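Local coordinates for oxalate-binding protein (Thermotoga maritima, PDB 1O4T) that binds oxalate through a manganese ion held in a cupin barrel and is a putative oxalate decarboxylase that forms a homodimer, at residues V70-I84 / A102-I116. Residues are numbered along the deposited sequence; the frame is centred on the assembly and turned at random.
Sequences VGLHKHEGEFEIYYI and AGDVCFTDSGESHSI. With MN (manganese (II) ion), chain C; OXL (oxalate ion), chain D.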
ATOM      1  N   VAL A  70      12.551   5.700  11.955  1.00 34.03           N
ATOM      2  CA  VAL A  70      13.492   5.335  10.892  1.00 33.14           C
ATOM      3  C   VAL A  70      14.296   6.594  10.612  1.00 33.61           C
ATOM      4  O   VAL A  70      13.728   7.652  10.399  1.00 33.67           O
ATOM      5  CB  VAL A  70      12.792   4.916   9.616  1.00 33.37           C
ATOM      6  CG1 VAL A  70      13.798   4.587   8.552  1.00 33.00           C
ATOM      7  CG2 VAL A  70      11.865   3.744   9.877  1.00 32.45           C
ATOM      8  N   GLY A  71      15.620   6.464  10.608  1.00 33.33           N
ATOM      9  CA  GLY A  71      16.521   7.596  10.546  1.00 33.44           C
ATOM     10  C   GLY A  71      16.605   8.185   9.170  1.00 33.62           C
ATOM     11  O   GLY A  71      16.159   7.582   8.201  1.00 33.51           O
ATOM     12  N   LEU A  72      17.159   9.389   9.094  1.00 33.64           N
ATOM     13  CA  LEU A  72      17.288  10.087   7.822  1.00 33.82           C
ATOM     14  C   LEU A  72      18.180   9.300   6.879  1.00 33.49           C
ATOM     15  O   LEU A  72      19.272   8.877   7.256  1.00 33.31           O
ATOM     16  CB  LEU A  72      17.815  11.529   8.030  1.00 34.04           C
ATOM     17  CG  LEU A  72      17.912  12.485   6.823  1.00 34.25           C
ATOM     18  CD1 LEU A  72      16.526  12.927   6.369  1.00 35.43           C
ATOM     19  CD2 LEU A  72      18.762  13.708   7.151  1.00 33.30           C
ATOM     20  N   HIS A  73      17.679   9.051   5.659  1.00 32.57           N
ATOM     21  CA  HIS A  73      18.472   8.425   4.623  1.00 31.37           C
ATOM     22  C   HIS A  73      17.952   8.853   3.273  1.00 31.09           C
ATOM     23  O   HIS A  73      16.809   9.281   3.134  1.00 29.58           O
ATOM     24  CB  HIS A  73      18.401   6.902   4.697  1.00 31.08           C
ATOM     25  CG  HIS A  73      17.011   6.385   4.564  1.00 30.56           C
ATOM     26  ND1 HIS A  73      16.062   6.585   5.538  1.00 29.48           N
ATOM     27  CD2 HIS A  73      16.382   5.760   3.543  1.00 30.68           C
ATOM     28  CE1 HIS A  73      14.912   6.066   5.138  1.00 29.21           C
ATOM     29  NE2 HIS A  73      15.084   5.545   3.939  1.00 30.70           N
ATOM     30  N   LYS A  74      18.816   8.677   2.288  1.00 30.49           N
ATOM     31  CA  LYS A  74      18.624   9.143   0.932  1.00 31.24           C
ATOM     32  C   LYS A  74      18.268   7.989   0.007  1.00 31.42           C
ATOM     33  O   LYS A  74      18.758   6.875   0.175  1.00 30.92           O
ATOM     34  CB  LYS A  74      19.938   9.752   0.440  1.00 29.80           C
ATOM     35  CG  LYS A  74      19.859  10.375  -0.920  1.00 32.15           C
ATOM     36  CD  LYS A  74      21.143  11.056  -1.235  1.00 34.90           C
ATOM     37  CE  LYS A  74      21.119  11.685  -2.615  1.00 37.23           C
ATOM     38  NZ  LYS A  74      22.450  12.266  -2.857  1.00 37.62           N
ATOM     39  N   HIS A  75      17.431   8.297  -0.979  1.00 32.57           N
ATOM     40  CA  HIS A  75      17.081   7.391  -2.063  1.00 32.64           C
ATOM     41  C   HIS A  75      17.598   7.940  -3.393  1.00 33.35           C
ATOM     42  O   HIS A  75      17.413   9.102  -3.685  1.00 33.48           O
ATOM     43  CB  HIS A  75      15.562   7.187  -2.064  1.00 33.15           C
ATOM     44  CG  HIS A  75      15.081   6.333  -0.928  1.00 31.26           C
ATOM     45  ND1 HIS A  75      15.190   4.961  -0.954  1.00 29.02           N
ATOM     46  CD2 HIS A  75      14.580   6.648   0.294  1.00 31.69           C
ATOM     47  CE1 HIS A  75      14.756   4.464   0.190  1.00 31.33           C
ATOM     48  NE2 HIS A  75      14.348   5.461   0.958  1.00 28.87           N
ATOM     49  N   GLU A  76      18.311   7.128  -4.165  1.00 33.68           N
ATOM     50  CA  GLU A  76      18.765   7.559  -5.482  1.00 34.81           C
ATOM     51  C   GLU A  76      18.522   6.449  -6.465  1.00 34.20           C
ATOM     52  O   GLU A  76      18.833   5.290  -6.184  1.00 34.88           O
ATOM     53  CB  GLU A  76      20.261   7.984  -5.500  1.00 36.21           C
ATOM     54  CG  GLU A  76      21.141   7.209  -4.538  1.00 39.95           C
ATOM     55  CD  GLU A  76      22.520   7.808  -4.335  1.00 44.78           C
ATOM     56  OE1 GLU A  76      23.104   8.434  -5.274  1.00 46.23           O
ATOM     57  OE2 GLU A  76      23.027   7.624  -3.198  1.00 48.45           O
ATOM     58  N   GLY A  77      17.947   6.809  -7.608  1.00 32.92           N
ATOM     59  CA  GLY A  77      17.625   5.852  -8.628  1.00 32.34           C
ATOM     60  C   GLY A  77      16.384   5.035  -8.306  1.00 31.86           C
ATOM     61  O   GLY A  77      16.160   3.991  -8.920  1.00 31.65           O
ATOM     62  N   GLU A  78      15.584   5.514  -7.365  1.00 31.58           N
ATOM     63  CA  GLU A  78      14.339   4.865  -6.959  1.00 31.92           C
ATOM     64  C   GLU A  78      13.478   5.894  -6.243  1.00 31.83           C
ATOM     65  O   GLU A  78      13.936   6.997  -5.965  1.00 31.52           O
ATOM     66  CB  GLU A  78      14.617   3.685  -6.016  1.00 32.30           C
ATOM     67  CG  GLU A  78      15.263   4.096  -4.711  1.00 32.72           C
ATOM     68  CD  GLU A  78      15.983   2.981  -3.977  1.00 33.45           C
ATOM     69  OE1 GLU A  78      16.157   1.889  -4.563  1.00 33.15           O
ATOM     70  OE2 GLU A  78      16.380   3.235  -2.806  1.00 32.84           O
ATOM     71  N   PHE A  79      12.234   5.527  -5.938  1.00 31.45           N
ATOM     72  CA  PHE A  79      11.394   6.372  -5.123  1.00 31.52           C
ATOM     73  C   PHE A  79      10.625   5.521  -4.134  1.00 31.21           C
ATOM     74  O   PHE A  79      10.451   4.324  -4.354  1.00 30.57           O
ATOM     75  CB  PHE A  79      10.497   7.286  -5.976  1.00 32.21           C
ATOM     76  CG  PHE A  79       9.485   6.561  -6.821  1.00 32.42           C
ATOM     77  CD1 PHE A  79       9.780   6.211  -8.116  1.00 31.20           C
ATOM     78  CD2 PHE A  79       8.226   6.250  -6.317  1.00 34.00           C
ATOM     79  CE1 PHE A  79       8.863   5.565  -8.897  1.00 31.06           C
ATOM     80  CE2 PHE A  79       7.298   5.558  -7.110  1.00 35.91           C
ATOM     81  CZ  PHE A  79       7.634   5.235  -8.420  1.00 34.17           C
ATOM     82  N   GLU A  80      10.219   6.128  -3.027  1.00 31.10           N
ATOM     83  CA  GLU A  80       9.481   5.427  -1.973  1.00 32.09           C
ATOM     84  C   GLU A  80       8.163   6.082  -1.612  1.00 32.96           C
ATOM     85  O   GLU A  80       8.057   7.296  -1.547  1.00 33.55           O
ATOM     86  CB  GLU A  80      10.343   5.302  -0.717  1.00 31.99           C
ATOM     87  CG  GLU A  80       9.907   4.152   0.163  1.00 34.11           C
ATOM     88  CD  GLU A  80      10.893   3.806   1.244  1.00 34.21           C
ATOM     89  OE1 GLU A  80      10.607   2.898   2.042  1.00 36.71           O
ATOM     90  OE2 GLU A  80      11.938   4.441   1.305  1.00 38.11           O
ATOM     91  N   ILE A  81       7.167   5.242  -1.369  1.00 33.23           N
ATOM     92  CA  ILE A  81       5.860   5.650  -0.924  1.00 33.38           C
ATOM     93  C   ILE A  81       5.614   5.002   0.438  1.00 32.62           C
ATOM     94  O   ILE A  81       5.793   3.809   0.604  1.00 32.33           O
ATOM     95  CB  ILE A  81       4.773   5.152  -1.918  1.00 34.22           C
ATOM     96  CG1 ILE A  81       5.087   5.594  -3.351  1.00 35.55           C
ATOM     97  CG2 ILE A  81       3.363   5.610  -1.463  1.00 35.13           C
ATOM     98  CD1 ILE A  81       4.357   4.729  -4.371  1.00 37.03           C
ATOM     99  N   TYR A  82       5.204   5.783   1.424  1.00 32.28           N
ATOM    100  CA  TYR A  82       4.592   5.234   2.607  1.00 31.32           C
ATOM    101  C   TYR A  82       3.070   5.438   2.549  1.00 32.14           C
ATOM    102  O   TYR A  82       2.584   6.519   2.181  1.00 32.70           O
ATOM    103  CB  TYR A  82       5.080   5.962   3.844  1.00 32.42           C
ATOM    104  CG  TYR A  82       6.553   5.927   4.215  1.00 31.45           C
ATOM    105  CD1 TYR A  82       7.070   6.873   5.098  1.00 31.51           C
ATOM    106  CD2 TYR A  82       7.423   4.944   3.732  1.00 32.08           C
ATOM    107  CE1 TYR A  82       8.376   6.828   5.501  1.00 31.91           C
ATOM    108  CE2 TYR A  82       8.724   4.895   4.135  1.00 32.63           C
ATOM    109  CZ  TYR A  82       9.215   5.846   5.013  1.00 33.39           C
ATOM    110  OH  TYR A  82      10.562   5.795   5.387  1.00 33.58           O
ATOM    111  N   TYR A  83       2.307   4.404   2.909  1.00 32.07           N
ATOM    112  CA  TYR A  83       0.891   4.557   3.245  1.00 31.29           C
ATOM    113  C   TYR A  83       0.697   4.281   4.754  1.00 31.09           C
ATOM    114  O   TYR A  83       0.948   3.175   5.270  1.00 29.59           O
ATOM    115  CB  TYR A  83       0.007   3.655   2.380  1.00 32.17           C
ATOM    116  CG  TYR A  83      -1.461   3.906   2.647  1.00 32.12           C
ATOM    117  CD1 TYR A  83      -2.180   4.802   1.875  1.00 35.96           C
ATOM    118  CD2 TYR A  83      -2.109   3.275   3.678  1.00 32.67           C
ATOM    119  CE1 TYR A  83      -3.529   5.100   2.153  1.00 37.43           C
ATOM    120  CE2 TYR A  83      -3.469   3.534   3.964  1.00 35.47           C
ATOM    121  CZ  TYR A  83      -4.178   4.456   3.179  1.00 35.72           C
ATOM    122  OH  TYR A  83      -5.500   4.741   3.448  1.00 35.32           O
ATOM    123  N   ILE A  84       0.269   5.305   5.477  1.00 31.59           N
ATOM    124  CA  ILE A  84       0.130   5.196   6.924  1.00 31.00           C
ATOM    125  C   ILE A  84      -1.127   4.409   7.261  1.00 32.39           C
ATOM    126  O   ILE A  84      -2.247   4.815   6.904  1.00 32.31           O
ATOM    127  CB  ILE A  84       0.080   6.598   7.589  1.00 31.92           C
ATOM    128  CG1 ILE A  84       1.207   7.514   7.101  1.00 31.46           C
ATOM    129  CG2 ILE A  84       0.090   6.478   9.141  1.00 32.97           C
ATOM    130  CD1 ILE A  84       2.616   6.896   7.212  1.00 28.96           C
ATOM    131  N   ALA A 102      -2.930   7.847   9.988  1.00 36.70           N
ATOM    132  CA  ALA A 102      -3.634   6.864   9.194  1.00 36.02           C
ATOM    133  C   ALA A 102      -4.331   7.489   8.000  1.00 36.02           C
ATOM    134  O   ALA A 102      -5.067   8.467   8.117  1.00 34.87           O
ATOM    135  CB  ALA A 102      -4.635   6.120  10.072  1.00 37.26           C
ATOM    136  N   GLY A 103      -4.085   6.911   6.837  1.00 35.64           N
ATOM    137  CA  GLY A 103      -4.699   7.394   5.608  1.00 36.01           C
ATOM    138  C   GLY A 103      -3.780   8.287   4.777  1.00 35.22           C
ATOM    139  O   GLY A 103      -4.055   8.545   3.620  1.00 36.09           O
ATOM    140  N   ASP A 104      -2.688   8.766   5.371  1.00 34.86           N
ATOM    141  CA  ASP A 104      -1.752   9.636   4.643  1.00 33.65           C
ATOM    142  C   ASP A 104      -0.806   8.857   3.736  1.00 33.03           C
ATOM    143  O   ASP A 104      -0.281   7.788   4.084  1.00 32.45           O
ATOM    144  CB  ASP A 104      -0.941  10.482   5.618  1.00 33.32           C
ATOM    145  CG  ASP A 104      -1.767  11.547   6.315  1.00 34.78           C
ATOM    146  OD1 ASP A 104      -2.931  11.872   5.932  1.00 34.10           O
ATOM    147  OD2 ASP A 104      -1.314  12.117   7.312  1.00 36.13           O
ATOM    148  N   VAL A 105      -0.555   9.420   2.573  1.00 32.96           N
ATOM    149  CA  VAL A 105       0.471   8.900   1.658  1.00 33.12           C
ATOM    150  C   VAL A 105       1.679   9.814   1.787  1.00 32.55           C
ATOM    151  O   VAL A 105       1.532  11.023   1.681  1.00 32.57           O
ATOM    152  CB  VAL A 105      -0.020   8.926   0.220  1.00 33.60           C
ATOM    153  CG1 VAL A 105       1.085   8.544  -0.774  1.00 33.98           C
ATOM    154  CG2 VAL A 105      -1.219   8.026   0.066  1.00 37.65           C
ATOM    155  N   CYS A 106       2.864   9.228   2.007  1.00 32.35           N
ATOM    156  CA  CYS A 106       4.129   9.988   2.008  1.00 32.08           C
ATOM    157  C   CYS A 106       4.948   9.554   0.832  1.00 31.74           C
ATOM    158  O   CYS A 106       5.264   8.366   0.725  1.00 33.58           O
ATOM    159  CB  CYS A 106       4.905   9.732   3.292  1.00 31.88           C
ATOM    160  SG  CYS A 106       3.931   9.942   4.784  1.00 33.41           S
ATOM    161  N   PHE A 107       5.275  10.495  -0.043  1.00 31.03           N
ATOM    162  CA  PHE A 107       6.010  10.257  -1.276  1.00 31.52           C
ATOM    163  C   PHE A 107       7.410  10.857  -1.215  1.00 31.76           C
ATOM    164  O   PHE A 107       7.580  12.076  -0.994  1.00 32.86           O
ATOM    165  CB  PHE A 107       5.259  10.871  -2.459  1.00 31.41           C
ATOM    166  CG  PHE A 107       5.878  10.559  -3.779  1.00 32.61           C
ATOM    167  CD1 PHE A 107       5.765   9.289  -4.313  1.00 36.54           C
ATOM    168  CD2 PHE A 107       6.600  11.514  -4.475  1.00 33.88           C
ATOM    169  CE1 PHE A 107       6.357   8.976  -5.540  1.00 33.95           C
ATOM    170  CE2 PHE A 107       7.197  11.213  -5.683  1.00 32.61           C
ATOM    171  CZ  PHE A 107       7.097   9.948  -6.203  1.00 33.84           C
ATOM    172  N   THR A 108       8.423  10.013  -1.391  1.00 31.81           N
ATOM    173  CA  THR A 108       9.817  10.483  -1.447  1.00 32.05           C
ATOM    174  C   THR A 108      10.426  10.170  -2.798  1.00 31.85           C
ATOM    175  O   THR A 108      10.473   9.023  -3.213  1.00 31.74           O
ATOM    176  CB  THR A 108      10.650   9.840  -0.351  1.00 31.68           C
ATOM    177  OG1 THR A 108      10.160  10.253   0.913  1.00 33.19           O
ATOM    178  CG2 THR A 108      12.059  10.368  -0.356  1.00 31.62           C
ATOM    179  N   ASP A 109      10.889  11.202  -3.479  1.00 32.63           N
ATOM    180  CA  ASP A 109      11.310  11.069  -4.858  1.00 33.15           C
ATOM    181  C   ASP A 109      12.794  10.767  -4.917  1.00 33.12           C
ATOM    182  O   ASP A 109      13.512  10.887  -3.910  1.00 34.25           O
ATOM    183  CB  ASP A 109      11.004  12.366  -5.623  1.00 33.80           C
ATOM    184  CG  ASP A 109      10.641  12.123  -7.076  1.00 34.59           C
ATOM    185  OD1 ASP A 109      10.964  11.048  -7.641  1.00 34.68           O
ATOM    186  OD2 ASP A 109      10.018  12.973  -7.726  1.00 36.43           O
ATOM    187  N   SER A 110      13.267  10.411  -6.110  1.00 32.18           N
ATOM    188  CA  SER A 110      14.687  10.102  -6.315  1.00 31.06           C
ATOM    189  C   SER A 110      15.488  11.341  -5.945  1.00 30.32           C
ATOM    190  O   SER A 110      15.136  12.436  -6.330  1.00 29.68           O
ATOM    191  CB  SER A 110      14.903   9.687  -7.787  1.00 31.18           C
ATOM    192  OG  SER A 110      16.255   9.288  -8.090  1.00 32.97           O
ATOM    193  N   GLY A 111      16.569  11.165  -5.195  1.00 29.68           N
ATOM    194  CA  GLY A 111      17.432  12.266  -4.831  1.00 29.24           C
ATOM    195  C   GLY A 111      17.090  12.909  -3.514  1.00 28.97           C
ATOM    196  O   GLY A 111      17.908  13.647  -2.986  1.00 27.93           O
ATOM    197  N   GLU A 112      15.883  12.652  -2.990  1.00 29.01           N
ATOM    198  CA  GLU A 112      15.484  13.168  -1.683  1.00 30.54           C
ATOM    199  C   GLU A 112      15.844  12.220  -0.538  1.00 30.73           C
ATOM    200  O   GLU A 112      15.965  11.026  -0.721  1.00 31.63           O
ATOM    201  CB  GLU A 112      13.984  13.413  -1.627  1.00 30.57           C
ATOM    202  CG  GLU A 112      13.439  14.263  -2.749  1.00 32.77           C
ATOM    203  CD  GLU A 112      11.990  14.669  -2.538  1.00 37.10           C
ATOM    204  OE1 GLU A 112      11.133  13.844  -2.094  1.00 37.53           O
ATOM    205  OE2 GLU A 112      11.709  15.840  -2.838  1.00 39.97           O
ATOM    206  N   SER A 113      15.957  12.773   0.654  1.00 31.72           N
ATOM    207  CA  SER A 113      16.191  12.009   1.865  1.00 31.80           C
ATOM    208  C   SER A 113      14.973  12.152   2.744  1.00 32.74           C
ATOM    209  O   SER A 113      14.319  13.209   2.724  1.00 33.78           O
ATOM    210  CB  SER A 113      17.408  12.534   2.608  1.00 31.94           C
ATOM    211  OG  SER A 113      18.566  12.486   1.806  1.00 30.93           O
ATOM    212  N   HIS A 114      14.659  11.096   3.510  1.00 32.55           N
ATOM    213  CA  HIS A 114      13.532  11.120   4.427  1.00 32.77           C
ATOM    214  C   HIS A 114      13.777  10.343   5.727  1.00 32.82           C
ATOM    215  O   HIS A 114      14.779   9.610   5.851  1.00 31.63           O
ATOM    216  CB  HIS A 114      12.209  10.629   3.750  1.00 33.71           C
ATOM    217  CG  HIS A 114      12.173   9.165   3.414  1.00 33.39           C
ATOM    218  ND1 HIS A 114      11.079   8.585   2.798  1.00 35.50           N
ATOM    219  CD2 HIS A 114      13.104   8.188   3.516  1.00 36.21           C
ATOM    220  CE1 HIS A 114      11.328   7.305   2.562  1.00 37.13           C
ATOM    221  NE2 HIS A 114      12.550   7.035   2.986  1.00 36.92           N
ATOM    222  N   SER A 115      12.837  10.533   6.667  1.00 31.21           N
ATOM    223  CA  SER A 115      12.825   9.846   7.955  1.00 31.43           C
ATOM    224  C   SER A 115      11.396   9.845   8.422  1.00 31.55           C
ATOM    225  O   SER A 115      10.569  10.582   7.867  1.00 31.64           O
ATOM    226  CB  SER A 115      13.692  10.555   8.991  1.00 31.23           C
ATOM    227  OG  SER A 115      13.233  11.850   9.262  1.00 30.03           O
ATOM    228  N   ILE A 116      11.094   9.054   9.445  1.00 31.29           N
ATOM    229  CA  ILE A 116       9.756   9.067  10.011  1.00 31.16           C
ATOM    230  C   ILE A 116       9.836   8.677  11.467  1.00 32.06           C
ATOM    231  O   ILE A 116      10.563   7.733  11.820  1.00 31.78           O
ATOM    232  CB  ILE A 116       8.796   8.123   9.190  1.00 31.23           C
ATOM    233  CG1 ILE A 116       7.369   8.152   9.735  1.00 33.43           C
ATOM    234  CG2 ILE A 116       9.303   6.698   9.149  1.00 32.15           C
ATOM    235  CD1 ILE A 116       6.299   7.645   8.704  1.00 34.78           C
TER
HETATM  236 MN    MN C 300      13.384   5.065   2.691  1.00 33.94          MN
HETATM  237  C1  OXL D 400      12.542   2.996   4.362  1.00 52.91           C
HETATM  238  C2  OXL D 400      13.609   2.343   3.597  1.00 53.27           C
HETATM  239  O1  OXL D 400      11.794   2.178   5.131  1.00 54.56           O
HETATM  240  O2  OXL D 400      13.874   1.063   3.915  1.00 56.29           O
HETATM  241  O3  OXL D 400      12.320   4.223   4.280  1.00 47.15           O
HETATM  242  O4  OXL D 400      14.205   2.912   2.677  1.00 46.13           O
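H73, H75 and E80 meet H114 around one manganese ion, the classic metal site of a cupin, whose double-stranded beta-helix brings two antiparallel strand pairs together here: 70-74 with 113-116, and 78-84 with 104-108. H114 NE2 binds the metal at 2.2 Å from one segment, while H73 NE2, H75 NE2 and E80 OE2 come from the other; oxalate chelates through O3 and O4, giving six donor atoms. E80 reaches in with an extended chain, CG anti to the backbone N (chi1 -157°), and presents OE2 to the metal at 2.1 Å. Two of the histidine rings are also held at ND1. H73 ND1 gives its hydrogen to G71 O in the ring plane, and H75 ND1 donates to E78 OE2 at 2.8 Å; R57 forms a salt bridge with E78 OE1, a second shell that should help orient H75.

Packing is tight around Y82, whose ring runs nearly parallel to that of H114 but slid aside, the planes at 22°, so that its OH sits over one imidazole face near the rim. I116 CG2 and CD1 press on the tyrosine ring too, CG2 lying 3.8 Å from Y82 CE1, and I84 CD1 closes on I116 CD1. On the other face of the 78-84/104-108 pair, F79 CD2 approaches F107 CE1 obliquely, and the second subunit covers this side, its H53 meeting the F79 ring.

The loop end is looser and more solvent-exposed: K74 extends past S113, and the type II turn D109-E112 is tied to 70-84 by backbone bonds, G111 N to H75 O and H75 N to E112 O, and by S110 OG, which accepts from G77 N. Back in the pocket, Y82 OH donates to oxalate O3 at 2.6 Å.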